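Local coordinates for probable disease resistance protein At5g66900 (PDB 7L7W) that acts as a plant helper immune receptor forming calcium-permeable, nonselective cation channels, and is represented here by its N-terminal RPW8-like CC-R domain, at residues D29-F34 with D43-M48; K38-D43 with S98-K103. The protein carries 2 engineered substitutions. One frame throughout, in Å; residues are numbered along the deposited sequence.

Interaction 1. Residues D29-F34 with D43-M48; sequences DEAKKF and DLVSTM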
ATOM      1  N   ASP A  29      14.987 -10.796 -16.186  0.75 68.04           N
ATOM      2  CA  ASP A  29      15.434 -11.483 -14.982  0.75 66.11           C
ATOM      3  C   ASP A  29      15.280 -10.609 -13.750  0.75 65.74           C
ATOM      4  O   ASP A  29      15.067 -11.128 -12.648  0.75 66.78           O
ATOM      5  CB  ASP A  29      16.883 -11.934 -15.141  0.75 68.58           C
ATOM      6  CG  ASP A  29      17.076 -12.865 -16.326  0.75 70.63           C
ATOM      7  OD1 ASP A  29      16.173 -13.702 -16.584  0.75 66.60           O
ATOM      8  OD2 ASP A  29      18.120 -12.738 -17.008  0.75 67.88           O
ATOM      9  N   GLU A  30      15.377  -9.286 -13.914  1.00 65.38           N
ATOM     10  CA  GLU A  30      15.149  -8.389 -12.787  1.00 63.29           C
ATOM     11  C   GLU A  30      13.666  -8.248 -12.471  1.00 60.78           C
ATOM     12  O   GLU A  30      13.293  -8.163 -11.299  1.00 57.35           O
ATOM     13  CB  GLU A  30      15.758  -7.007 -13.040  1.00 64.89           C
ATOM     14  CG  GLU A  30      17.276  -6.954 -13.003  1.00 71.19           C
ATOM     15  CD  GLU A  30      17.886  -7.428 -11.694  1.00 84.16           C
ATOM     16  OE1 GLU A  30      17.202  -7.414 -10.632  1.00 88.71           O
ATOM     17  OE2 GLU A  30      19.069  -7.838 -11.737  1.00 90.74           O
ATOM     18  N   ALA A  31      12.806  -8.188 -13.492  1.00 61.23           N
ATOM     19  CA  ALA A  31      11.379  -8.028 -13.221  1.00 53.12           C
ATOM     20  C   ALA A  31      10.805  -9.273 -12.574  1.00 61.16           C
ATOM     21  O   ALA A  31       9.941  -9.180 -11.696  1.00 61.83           O
ATOM     22  CB  ALA A  31      10.617  -7.725 -14.503  1.00 53.15           C
ATOM     23  N   LYS A  32      11.267 -10.452 -13.003  1.00 64.79           N
ATOM     24  CA  LYS A  32      10.693 -11.696 -12.507  1.00 60.42           C
ATOM     25  C   LYS A  32      10.814 -11.799 -10.985  1.00 66.86           C
ATOM     26  O   LYS A  32       9.947 -12.401 -10.335  1.00 62.33           O
ATOM     27  CB  LYS A  32      11.358 -12.884 -13.205  1.00 58.52           C
ATOM     28  CG  LYS A  32      10.645 -13.321 -14.472  1.00 66.50           C
ATOM     29  CD  LYS A  32      11.382 -14.466 -15.159  1.00 74.43           C
ATOM     30  CE  LYS A  32      10.642 -14.940 -16.406  1.00 78.52           C
ATOM     31  NZ  LYS A  32      11.477 -15.833 -17.257  1.00 77.81           N
ATOM     32  N   LYS A  33      11.843 -11.162 -10.401  1.00 58.28           N
ATOM     33  CA  LYS A  33      12.099 -11.268  -8.966  1.00 56.73           C
ATOM     34  C   LYS A  33      10.926 -10.762  -8.121  1.00 68.70           C
ATOM     35  O   LYS A  33      10.739 -11.226  -6.992  1.00 78.31           O
ATOM     36  CB  LYS A  33      13.378 -10.505  -8.604  1.00 50.85           C
ATOM     37  CG  LYS A  33      14.667 -11.098  -9.167  1.00 58.27           C
ATOM     38  CD  LYS A  33      15.898 -10.295  -8.747  1.00 57.64           C
ATOM     39  CE  LYS A  33      17.116 -10.601  -9.632  1.00 75.93           C
ATOM     40  NZ  LYS A  33      18.248  -9.648  -9.365  1.00 78.78           N
ATOM     41  N   PHE A  34      10.125  -9.824  -8.635  1.00 66.93           N
ATOM     42  CA  PHE A  34       9.024  -9.231  -7.861  1.00 62.89           C
ATOM     43  C   PHE A  34       7.727 -10.022  -8.065  1.00 61.87           C
ATOM     44  O   PHE A  34       6.717  -9.506  -8.560  1.00 64.33           O
ATOM     45  CB  PHE A  34       8.848  -7.755  -8.240  1.00 58.73           C
ATOM     46  CG  PHE A  34      10.096  -6.925  -8.039  1.00 55.09           C
ATOM     47  CD1 PHE A  34      10.613  -6.711  -6.766  1.00 56.25           C
ATOM     48  CD2 PHE A  34      10.750  -6.360  -9.114  1.00 51.50           C
ATOM     49  CE1 PHE A  34      11.779  -5.957  -6.583  1.00 67.63           C
ATOM     50  CE2 PHE A  34      11.915  -5.599  -8.935  1.00 53.67           C
ATOM     51  CZ  PHE A  34      12.434  -5.404  -7.677  1.00 54.99           C
ATOM     52  N   ASP A  43       2.526  -9.510 -16.038  1.00 62.31           N
ATOM     53  CA  ASP A  43       2.125  -8.788 -17.246  1.00 68.38           C
ATOM     54  C   ASP A  43       3.331  -8.302 -18.051  1.00 70.51           C
ATOM     55  O   ASP A  43       3.436  -8.559 -19.265  1.00 73.76           O
ATOM     56  CB  ASP A  43       1.216  -7.623 -16.865  1.00 59.10           C
ATOM     57  CG  ASP A  43      -0.059  -8.089 -16.193  1.00 80.08           C
ATOM     58  OD1 ASP A  43      -0.689  -9.023 -16.732  1.00 88.52           O
ATOM     59  OD2 ASP A  43      -0.421  -7.550 -15.115  1.00 88.32           O
ATOM     60  N   LEU A  44       4.261  -7.608 -17.394  1.00 63.88           N
ATOM     61  CA  LEU A  44       5.376  -7.051 -18.139  1.00 57.43           C
ATOM     62  C   LEU A  44       6.333  -8.143 -18.609  1.00 66.40           C
ATOM     63  O   LEU A  44       6.824  -8.076 -19.742  1.00 68.93           O
ATOM     64  CB  LEU A  44       6.106  -5.988 -17.316  1.00 52.83           C
ATOM     65  CG  LEU A  44       7.086  -5.163 -18.170  1.00 59.57           C
ATOM     66  CD1 LEU A  44       6.415  -4.217 -19.212  1.00 53.38           C
ATOM     67  CD2 LEU A  44       8.119  -4.426 -17.333  1.00 46.07           C
ATOM     68  N   VAL A  45       6.601  -9.172 -17.789  1.00 59.59           N
ATOM     69  CA  VAL A  45       7.530 -10.176 -18.297  1.00 65.82           C
ATOM     70  C   VAL A  45       6.863 -11.019 -19.376  1.00 70.92           C
ATOM     71  O   VAL A  45       7.544 -11.513 -20.278  1.00 70.49           O
ATOM     72  CB  VAL A  45       8.140 -11.079 -17.206  1.00 59.81           C
ATOM     73  CG1 VAL A  45       8.546 -10.277 -15.991  1.00 56.67           C
ATOM     74  CG2 VAL A  45       7.238 -12.232 -16.890  1.00 66.33           C
ATOM     75  N   SER A  46       5.535 -11.160 -19.357  1.00 63.80           N
ATOM     76  CA  SER A  46       4.904 -11.877 -20.462  1.00 59.31           C
ATOM     77  C   SER A  46       5.079 -11.106 -21.766  1.00 64.53           C
ATOM     78  O   SER A  46       5.452 -11.683 -22.803  1.00 70.01           O
ATOM     79  CB  SER A  46       3.425 -12.120 -20.185  1.00 60.45           C
ATOM     80  OG  SER A  46       2.644 -11.140 -20.845  1.00 76.26           O
ATOM     81  N   THR A  47       4.818  -9.792 -21.737  1.00 60.36           N
ATOM     82  CA  THR A  47       5.043  -9.005 -22.942  1.00 64.08           C
ATOM     83  C   THR A  47       6.505  -9.048 -23.376  1.00 63.16           C
ATOM     84  O   THR A  47       6.803  -9.232 -24.560  1.00 62.25           O
ATOM     85  CB  THR A  47       4.591  -7.568 -22.737  1.00 70.19           C
ATOM     86  OG1 THR A  47       3.167  -7.508 -22.867  1.00 73.08           O
ATOM     87  CG2 THR A  47       5.228  -6.657 -23.781  1.00 68.78           C
ATOM     88  N   MET A  48       7.427  -8.918 -22.423  1.00 63.98           N
ATOM     89  CA  MET A  48       8.847  -8.919 -22.762  1.00 67.34           C
ATOM     90  C   MET A  48       9.308 -10.278 -23.286  1.00 65.52           C
ATOM     91  O   MET A  48      10.233 -10.345 -24.100  1.00 67.60           O
ATOM     92  CB  MET A  48       9.678  -8.507 -21.540  1.00 65.02           C
ATOM     93  CG  MET A  48       9.587  -7.009 -21.201  1.00 66.67           C
ATOM     94  SD  MET A  48      10.713  -6.439 -19.882  1.00 65.03           S
ATOM     95  CE  MET A  48      10.125  -7.340 -18.437  1.00 67.70           C
TER
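Ala-31 and Val-45 make the central apolar contact between helix 20-32 and helix 38-60, consecutive helices of the CC-R four-helix bundle. CB of Ala-31 meets CG1 of Val-45 at 3.6 Å. The CA atoms of this pair are 6.7 Å apart, the nearest across the two segments. With chi1 at -43°, CG1 of Val-45 stands anti to its carbonyl carbon and faces the alanine. The same methyl also meets the aliphatic part of Lys-32, with CG1 of Val-45 4.0 Å from CG of Lys-32. Those two side chains cross at about a right angle. Met-48 adds a second touch to Ala-31 through its terminal methyl, CE of Met-48 lying 4.0 Å from CB of Ala-31. A bend at chi3 (-64°) carries that methyl back to the alanine. Met-48 also packs on Leu-24, Val-27 and Ile-28 of helix 20-32, and on Met-111 of helix 97-114. Val-86 of helix 70-88 touches Ala-31.

No hydrogen bond joins the segments. The polar bonds lie within each one or lead outward. Lys-33 NZ bonds Glu-30 OE1 at 2.8 Å in a salt bridge, meeting the syn side of the carboxylate but 32° out of its plane. Beyond CG, Lys-32 runs extended, and its NZ forms a salt bridge with Glu-49. On the other segment, Asp-43 O accepts from Ser-46 OG at 3.1 Å and from Thr-47 N, both from the same face of its carbonyl plane.

The two helices therefore meet through methyl and methylene groups, while Lys-32, partly exposed, combines apolar packing of its CG with an ion pair.

Interaction 2. Residues K38-D43 with S98-K103; sequences KPLSKD and SEYTRK. Engineered in segment 98-103: Glu-99 (natural residue Lys).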
ATOM      1  N   LYS A  38       2.172  -8.171  -9.624  1.00 60.29           N
ATOM      2  CA  LYS A  38       1.865  -8.847 -10.879  1.00 60.35           C
ATOM      3  C   LYS A  38       2.057  -7.991 -12.128  1.00 65.45           C
ATOM      4  O   LYS A  38       2.472  -8.540 -13.158  1.00 63.57           O
ATOM      5  CB  LYS A  38       0.440  -9.397 -10.849  1.00 63.90           C
ATOM      6  CG  LYS A  38       0.230 -10.479  -9.783  1.00 66.60           C
ATOM      7  CD  LYS A  38       1.428 -11.398  -9.668  1.00 61.30           C
ATOM      8  CE  LYS A  38       1.106 -12.613  -8.816  1.00 60.36           C
ATOM      9  NZ  LYS A  38       2.156 -13.682  -8.963  1.00 78.16           N
ATOM     10  N   PRO A  39       1.754  -6.677 -12.116  1.00 64.76           N
ATOM     11  CA  PRO A  39       2.052  -5.863 -13.314  1.00 54.25           C
ATOM     12  C   PRO A  39       3.486  -6.000 -13.783  1.00 56.64           C
ATOM     13  O   PRO A  39       3.756  -5.902 -14.987  1.00 57.51           O
ATOM     14  CB  PRO A  39       1.751  -4.429 -12.853  1.00 60.04           C
ATOM     15  CG  PRO A  39       0.689  -4.596 -11.808  1.00 58.75           C
ATOM     16  CD  PRO A  39       1.032  -5.889 -11.094  1.00 56.04           C
ATOM     17  N   LEU A  40       4.420  -6.246 -12.869  1.00 56.42           N
ATOM     18  CA  LEU A  40       5.790  -6.512 -13.277  1.00 56.01           C
ATOM     19  C   LEU A  40       5.982  -7.980 -13.659  1.00 63.55           C
ATOM     20  O   LEU A  40       6.263  -8.294 -14.821  1.00 63.32           O
ATOM     21  CB  LEU A  40       6.757  -6.109 -12.160  1.00 51.14           C
ATOM     22  CG  LEU A  40       7.237  -4.655 -12.192  1.00 60.92           C
ATOM     23  CD1 LEU A  40       8.285  -4.417 -11.121  1.00 58.56           C
ATOM     24  CD2 LEU A  40       7.789  -4.270 -13.575  1.00 59.94           C
ATOM     25  N   SER A  41       5.806  -8.894 -12.696  1.00 63.94           N
ATOM     26  CA  SER A  41       6.286 -10.269 -12.837  1.00 59.39           C
ATOM     27  C   SER A  41       5.378 -11.152 -13.683  1.00 58.16           C
ATOM     28  O   SER A  41       5.816 -12.217 -14.136  1.00 63.74           O
ATOM     29  CB  SER A  41       6.462 -10.908 -11.461  1.00 55.39           C
ATOM     30  OG  SER A  41       5.216 -10.959 -10.771  1.00 62.49           O
ATOM     31  N   LYS A  42       4.131 -10.750 -13.901  1.00 58.30           N
ATOM     32  CA  LYS A  42       3.273 -11.491 -14.812  1.00 60.02           C
ATOM     33  C   LYS A  42       3.134 -10.699 -16.112  1.00 68.97           C
ATOM     34  O   LYS A  42       3.620 -11.134 -17.163  1.00 73.37           O
ATOM     35  CB  LYS A  42       1.909 -11.765 -14.168  1.00 59.91           C
ATOM     36  CG  LYS A  42       1.214 -13.053 -14.608  1.00 68.77           C
ATOM     37  CD  LYS A  42      -0.312 -12.934 -14.442  1.00 70.95           C
ATOM     38  CE  LYS A  42      -0.777 -11.539 -14.873  1.00 80.65           C
ATOM     39  NZ  LYS A  42      -2.251 -11.363 -15.101  1.00 92.91           N
ATOM     40  N   ASP A  43       2.526  -9.510 -16.038  1.00 62.31           N
ATOM     41  CA  ASP A  43       2.125  -8.788 -17.246  1.00 68.38           C
ATOM     42  C   ASP A  43       3.331  -8.302 -18.051  1.00 70.51           C
ATOM     43  O   ASP A  43       3.436  -8.559 -19.265  1.00 73.76           O
ATOM     44  CB  ASP A  43       1.216  -7.623 -16.865  1.00 59.10           C
ATOM     45  CG  ASP A  43      -0.059  -8.089 -16.193  1.00 80.08           C
ATOM     46  OD1 ASP A  43      -0.689  -9.023 -16.732  1.00 88.52           O
ATOM     47  OD2 ASP A  43      -0.421  -7.550 -15.115  1.00 88.32           O
ATOM     48  N   SER A  98      -0.760   3.278  -8.076  1.00 57.79           N
ATOM     49  CA  SER A  98      -1.499   3.589  -9.304  1.00 64.98           C
ATOM     50  C   SER A  98      -0.605   4.294 -10.313  1.00 66.81           C
ATOM     51  O   SER A  98      -0.499   3.882 -11.475  1.00 64.14           O
ATOM     52  CB  SER A  98      -2.719   4.459  -8.999  1.00 56.42           C
ATOM     53  OG  SER A  98      -3.309   4.107  -7.760  1.00 81.08           O
ATOM     54  N   GLU A  99       0.093   5.333  -9.864  1.00 67.15           N
ATOM     55  CA  GLU A  99       0.960   6.082 -10.759  1.00 61.99           C
ATOM     56  C   GLU A  99       1.904   5.146 -11.488  1.00 64.77           C
ATOM     57  O   GLU A  99       1.905   5.053 -12.726  1.00 64.80           O
ATOM     58  CB  GLU A  99       1.751   7.094  -9.948  1.00 60.18           C
ATOM     59  CG  GLU A  99       2.285   8.237 -10.725  1.00 70.48           C
ATOM     60  CD  GLU A  99       3.034   9.193  -9.831  1.00 86.30           C
ATOM     61  OE1 GLU A  99       4.166   8.836  -9.417  1.00 81.58           O
ATOM     62  OE2 GLU A  99       2.474  10.281  -9.523  1.00 83.44           O
ATOM     63  N   TYR A 100       2.687   4.405 -10.705  1.00 62.86           N
ATOM     64  CA  TYR A 100       3.704   3.547 -11.283  1.00 58.09           C
ATOM     65  C   TYR A 100       3.056   2.503 -12.167  1.00 60.56           C
ATOM     66  O   TYR A 100       3.540   2.228 -13.274  1.00 60.69           O
ATOM     67  CB  TYR A 100       4.517   2.911 -10.168  1.00 51.91           C
ATOM     68  CG  TYR A 100       5.590   1.943 -10.587  1.00 61.43           C
ATOM     69  CD1 TYR A 100       6.858   2.387 -10.930  1.00 60.35           C
ATOM     70  CD2 TYR A 100       5.351   0.567 -10.583  1.00 63.11           C
ATOM     71  CE1 TYR A 100       7.852   1.486 -11.288  1.00 59.71           C
ATOM     72  CE2 TYR A 100       6.331  -0.330 -10.931  1.00 55.32           C
ATOM     73  CZ  TYR A 100       7.580   0.125 -11.283  1.00 58.94           C
ATOM     74  OH  TYR A 100       8.563  -0.783 -11.637  1.00 61.70           O
ATOM     75  N   THR A 101       1.897   1.990 -11.754  1.00 57.57           N
ATOM     76  CA  THR A 101       1.296   0.949 -12.564  1.00 62.18           C
ATOM     77  C   THR A 101       0.940   1.488 -13.940  1.00 65.13           C
ATOM     78  O   THR A 101       1.254   0.851 -14.953  1.00 66.32           O
ATOM     79  CB  THR A 101       0.093   0.355 -11.855  1.00 58.36           C
ATOM     80  OG1 THR A 101       0.532  -0.206 -10.614  1.00 68.60           O
ATOM     81  CG2 THR A 101      -0.496  -0.766 -12.690  1.00 58.77           C
ATOM     82  N   ARG A 102       0.393   2.711 -13.998  1.00 69.30           N
ATOM     83  CA  ARG A 102       0.068   3.306 -15.292  1.00 68.67           C
ATOM     84  C   ARG A 102       1.313   3.386 -16.162  1.00 65.95           C
ATOM     85  O   ARG A 102       1.302   2.940 -17.319  1.00 67.92           O
ATOM     86  CB  ARG A 102      -0.566   4.694 -15.110  1.00 64.79           C
ATOM     87  CG  ARG A 102      -1.964   4.688 -14.467  1.00 75.23           C
ATOM     88  CD  ARG A 102      -2.746   3.392 -14.766  1.00 86.01           C
ATOM     89  NE  ARG A 102      -3.840   3.148 -13.817  1.00103.43           N
ATOM     90  CZ  ARG A 102      -3.768   2.309 -12.785  1.00 96.33           C
ATOM     91  NH1 ARG A 102      -2.655   1.628 -12.575  1.00 85.65           N
ATOM     92  NH2 ARG A 102      -4.804   2.145 -11.963  1.00104.04           N
ATOM     93  N   LYS A 103       2.422   3.865 -15.588  1.00 64.01           N
ATOM     94  CA  LYS A 103       3.689   3.920 -16.314  1.00 55.62           C
ATOM     95  C   LYS A 103       4.071   2.533 -16.839  1.00 65.34           C
ATOM     96  O   LYS A 103       4.328   2.355 -18.037  1.00 66.02           O
ATOM     97  CB  LYS A 103       4.744   4.493 -15.370  1.00 59.63           C
ATOM     98  CG  LYS A 103       6.123   4.778 -15.897  1.00 71.85           C
ATOM     99  CD  LYS A 103       6.977   5.461 -14.792  1.00 81.83           C
ATOM    100  CE  LYS A 103       6.125   6.448 -13.951  1.00 82.35           C
ATOM    101  NZ  LYS A 103       6.868   7.646 -13.416  1.00 79.91           N
TER
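Pro-39 and Thr-101 have the nearest CA atoms of the two helical segments, 6.9 Å apart. Segment 38-43 is the first part of helix 38-60 and contains a wider pi-type turn at 39-43. There Lys-38 O accepts from both Lys-42 N (2.9 Å) and Asp-43 N (3.0 Å). Segment 98-103 lies in helix 97-114 and keeps regular i to i+4 bonds, such as Arg-102 N to Ser-98 O.

The side chains meet in two pairs, with no hydrogen bond between the segments. Pro-39 offers its ring carbon CG to the methyl CG2 of Thr-101, 4.1 Å away. With OG1 at chi1 -60°, that methyl falls anti to the backbone N, where it meets the proline, while OG1 bonds the carbonyl of Glu-97 in its own helix. This pairing joins two helices of the four-helix bundle that forms the CC-R domain. In the second pair, Leu-40 and Tyr-100 cross at about a right angle. The phenol oxygen does the touching: Tyr-100 OH is 3.7 Å from Leu-40 CD1 and 4.1 Å from Leu-40 CD2. The anti chi1 of Tyr-100 (178°) sends the ring out so that its OH arrives at the leucine.

The hydroxyl of the buried Tyr-100 is also hydrogen-bonded to Ala-85 O of helix 70-88. Leu-40 packs on Val-86 and on Phe-89, whose ring the tyrosine ring also meets.

How the interactions relate
The centres of interactions 1 and 2 are 10 Å apart, on the same side of the chain's centre. Both use helix 38-60 and share Asp-43. Interaction 1 joins this helix to helix 20-32, interaction 2 to helix 97-114. In chain order the segments of the two interactions interleave: 29-34, 38-43, 43-48, then 98-103. Probable backbone hydrogen bonds from Leu-44 N to Pro-39 O and from Val-45 N to Leu-40 O continue helix 38-60 between the contacts. Phe-34 also packs on Leu-40. Helix 70-88 touches both sites through Val-86. Helix 38-60 thus links an early and a late helix of the CC-R bundle.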